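Local coordinates for protein ATP-dependent helicase FUN30 (Saccharomyces cerevisiae S288c, PDB 5GN1) that remodels nucleosomes by ATP hydrolysis as a SNF2-family enzyme, supporting DNA end resection and heterochromatin organization, the piece here being the C-terminal part of its ATPase domain, at residues D246-D251 / L270-N275. Numbering follows the deposited sequence.
Sequences DKFYED and LVCANN
The last turn of helix 241-250 meets a type I beta turn, L270 to A273, with Y249 and C272 nearest at 6.1 Å between their CA atoms. C272 points toward the helix and suits its place because a small, polarisable sulfur can lie over one ring and touch a second obliquely. SG lies over the centre of the Y249 ring, 3.6 Å from the centroid and 6° off the normal. The same SG meets F248 obliquely, 3.3 Å from CD2, while A273 offers a methyl small enough to sit at that ring's edge. Y249 supplies both a ring for the sulfur and a hydroxyl for the loop: OH accepts a bent hydrogen bond (131°) from V271 N at 3.0 Å and donates one to N269 O, tying down the turn and the residue just before it. A leucine in place of Y249 would probably leave both V271 N and N269 O without the phenol oxygen and remove the ring face beneath the sulfur. F248 has its CG turned away from the backbone N (chi1 -163°), which carries its large apolar ring inward, against L206, L230 and F257 of three neighbouring strands. Helix end and loop thus meet beside the parallel sheet, an alpha/beta arrangement characteristic of the second RecA-like lobe of SNF2 helicases.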
loop_
_atom_site.group_PDB
_atom_site.type_symbol
_atom_site.label_atom_id
_atom_site.label_comp_id
_atom_site.label_asym_id
_atom_site.label_seq_id
_atom_site.Cartn_x
_atom_site.Cartn_y
_atom_site.Cartn_z
ATOM N N ASP A 246 1.784 -10.316 -22.615
ATOM C CA ASP A 246 2.673 -10.747 -23.679
ATOM C C ASP A 246 4.010 -10.079 -23.508
ATOM O O ASP A 246 5.048 -10.725 -23.651
ATOM C CB ASP A 246 2.125 -10.382 -25.045
ATOM C CG ASP A 246 1.011 -11.254 -25.456
ATOM O OD1 ASP A 246 0.840 -12.340 -24.863
ATOM O OD2 ASP A 246 0.277 -10.872 -26.391
ATOM N N LYS A 247 4.011 -8.784 -23.209
ATOM C CA LYS A 247 5.313 -8.170 -23.047
ATOM C C LYS A 247 6.141 -8.852 -21.961
ATOM O O LYS A 247 7.357 -8.996 -22.086
ATOM C CB LYS A 247 5.110 -6.720 -22.722
ATOM C CG LYS A 247 6.027 -5.733 -23.374
ATOM C CD LYS A 247 5.347 -4.385 -23.306
ATOM C CE LYS A 247 6.280 -3.222 -23.598
ATOM N NZ LYS A 247 5.557 -1.938 -23.378
ATOM N N PHE A 248 5.471 -9.274 -20.896
ATOM C CA PHE A 248 6.137 -9.923 -19.774
ATOM C C PHE A 248 6.777 -11.235 -20.213
ATOM O O PHE A 248 7.892 -11.561 -19.804
ATOM C CB PHE A 248 5.147 -10.175 -18.635
ATOM C CG PHE A 248 5.802 -10.471 -17.316
ATOM C CD1 PHE A 248 6.803 -9.648 -16.824
ATOM C CD2 PHE A 248 5.418 -11.571 -16.568
ATOM C CE1 PHE A 248 7.407 -9.917 -15.612
ATOM C CE2 PHE A 248 6.020 -11.846 -15.354
ATOM C CZ PHE A 248 7.016 -11.018 -14.875
ATOM N N TYR A 249 6.065 -11.984 -21.048
ATOM C CA TYR A 249 6.563 -13.262 -21.547
ATOM C C TYR A 249 7.692 -13.079 -22.549
ATOM O O TYR A 249 8.622 -13.889 -22.588
ATOM C CB TYR A 249 5.429 -14.053 -22.205
ATOM C CG TYR A 249 4.608 -14.873 -21.249
ATOM C CD1 TYR A 249 4.982 -16.169 -20.923
ATOM C CD2 TYR A 249 3.453 -14.350 -20.669
ATOM C CE1 TYR A 249 4.221 -16.932 -20.044
ATOM C CE2 TYR A 249 2.696 -15.088 -19.787
ATOM C CZ TYR A 249 3.072 -16.382 -19.480
ATOM O OH TYR A 249 2.288 -17.124 -18.611
ATOM N N GLU A 250 7.613 -12.042 -23.385
ATOM C CA GLU A 250 8.505 -11.925 -24.540
ATOM C C GLU A 250 9.842 -11.294 -24.168
ATOM O O GLU A 250 10.883 -11.667 -24.729
ATOM C CB GLU A 250 7.808 -11.111 -25.643
ATOM C CG GLU A 250 8.493 -11.130 -27.018
ATOM C CD GLU A 250 9.608 -10.096 -27.143
ATOM O OE1 GLU A 250 9.624 -9.115 -26.364
ATOM O OE2 GLU A 250 10.480 -10.276 -28.013
ATOM N N ASP A 251 9.845 -10.368 -23.207
ATOM C CA ASP A 251 11.018 -9.558 -22.881
ATOM C C ASP A 251 11.699 -10.124 -21.632
ATOM O O ASP A 251 11.236 -9.912 -20.508
ATOM C CB ASP A 251 10.603 -8.105 -22.680
ATOM C CG ASP A 251 11.785 -7.134 -22.776
ATOM O OD1 ASP A 251 12.929 -7.526 -22.443
ATOM O OD2 ASP A 251 11.555 -5.977 -23.184
ATOM N N LEU A 270 0.561 -16.301 -15.581
ATOM C CA LEU A 270 1.868 -15.646 -15.517
ATOM C C LEU A 270 2.962 -16.634 -15.136
ATOM O O LEU A 270 3.826 -16.336 -14.308
ATOM C CB LEU A 270 1.839 -14.459 -14.535
ATOM C CG LEU A 270 0.877 -13.343 -14.953
ATOM C CD1 LEU A 270 0.644 -12.301 -13.860
ATOM C CD2 LEU A 270 1.392 -12.700 -16.212
ATOM N N VAL A 271 2.991 -17.812 -15.782
ATOM C CA VAL A 271 3.940 -18.851 -15.377
ATOM C C VAL A 271 5.374 -18.526 -15.775
ATOM O O VAL A 271 6.294 -19.267 -15.419
ATOM C CB VAL A 271 3.566 -20.250 -15.912
ATOM C CG1 VAL A 271 2.230 -20.709 -15.319
ATOM C CG2 VAL A 271 3.545 -20.285 -17.427
ATOM N N CYS A 272 5.596 -17.427 -16.497
ATOM C CA CYS A 272 6.983 -17.067 -16.773
ATOM C C CYS A 272 7.693 -16.494 -15.550
ATOM O O CYS A 272 8.907 -16.265 -15.611
ATOM C CB CYS A 272 7.065 -16.083 -17.943
ATOM S SG CYS A 272 6.049 -14.618 -17.749
ATOM N N ALA A 273 6.977 -16.241 -14.456
ATOM C CA ALA A 273 7.583 -15.916 -13.171
ATOM C C ALA A 273 7.443 -17.117 -12.240
ATOM O O ALA A 273 6.426 -17.807 -12.278
ATOM C CB ALA A 273 6.898 -14.696 -12.540
ATOM N N ASN A 274 8.457 -17.374 -11.402
ATOM C CA ASN A 274 8.329 -18.410 -10.377
ATOM C C ASN A 274 8.565 -17.859 -8.975
ATOM O O ASN A 274 8.842 -18.632 -8.049
ATOM C CB ASN A 274 9.250 -19.612 -10.655
ATOM C CG ASN A 274 10.728 -19.283 -10.531
ATOM O OD1 ASN A 274 11.215 -18.311 -11.102
ATOM N ND2 ASN A 274 11.462 -20.124 -9.799
ATOM N N ASN A 275 8.440 -16.537 -8.799
ATOM C CA ASN A 275 8.515 -15.896 -7.496
ATOM C C ASN A 275 7.328 -14.966 -7.329
ATOM O O ASN A 275 6.886 -14.329 -8.287
ATOM C CB ASN A 275 9.808 -15.112 -7.315
ATOM C CG ASN A 275 11.025 -15.995 -7.453
ATOM O OD1 ASN A 275 11.496 -16.581 -6.476
ATOM N ND2 ASN A 275 11.538 -16.098 -8.668
#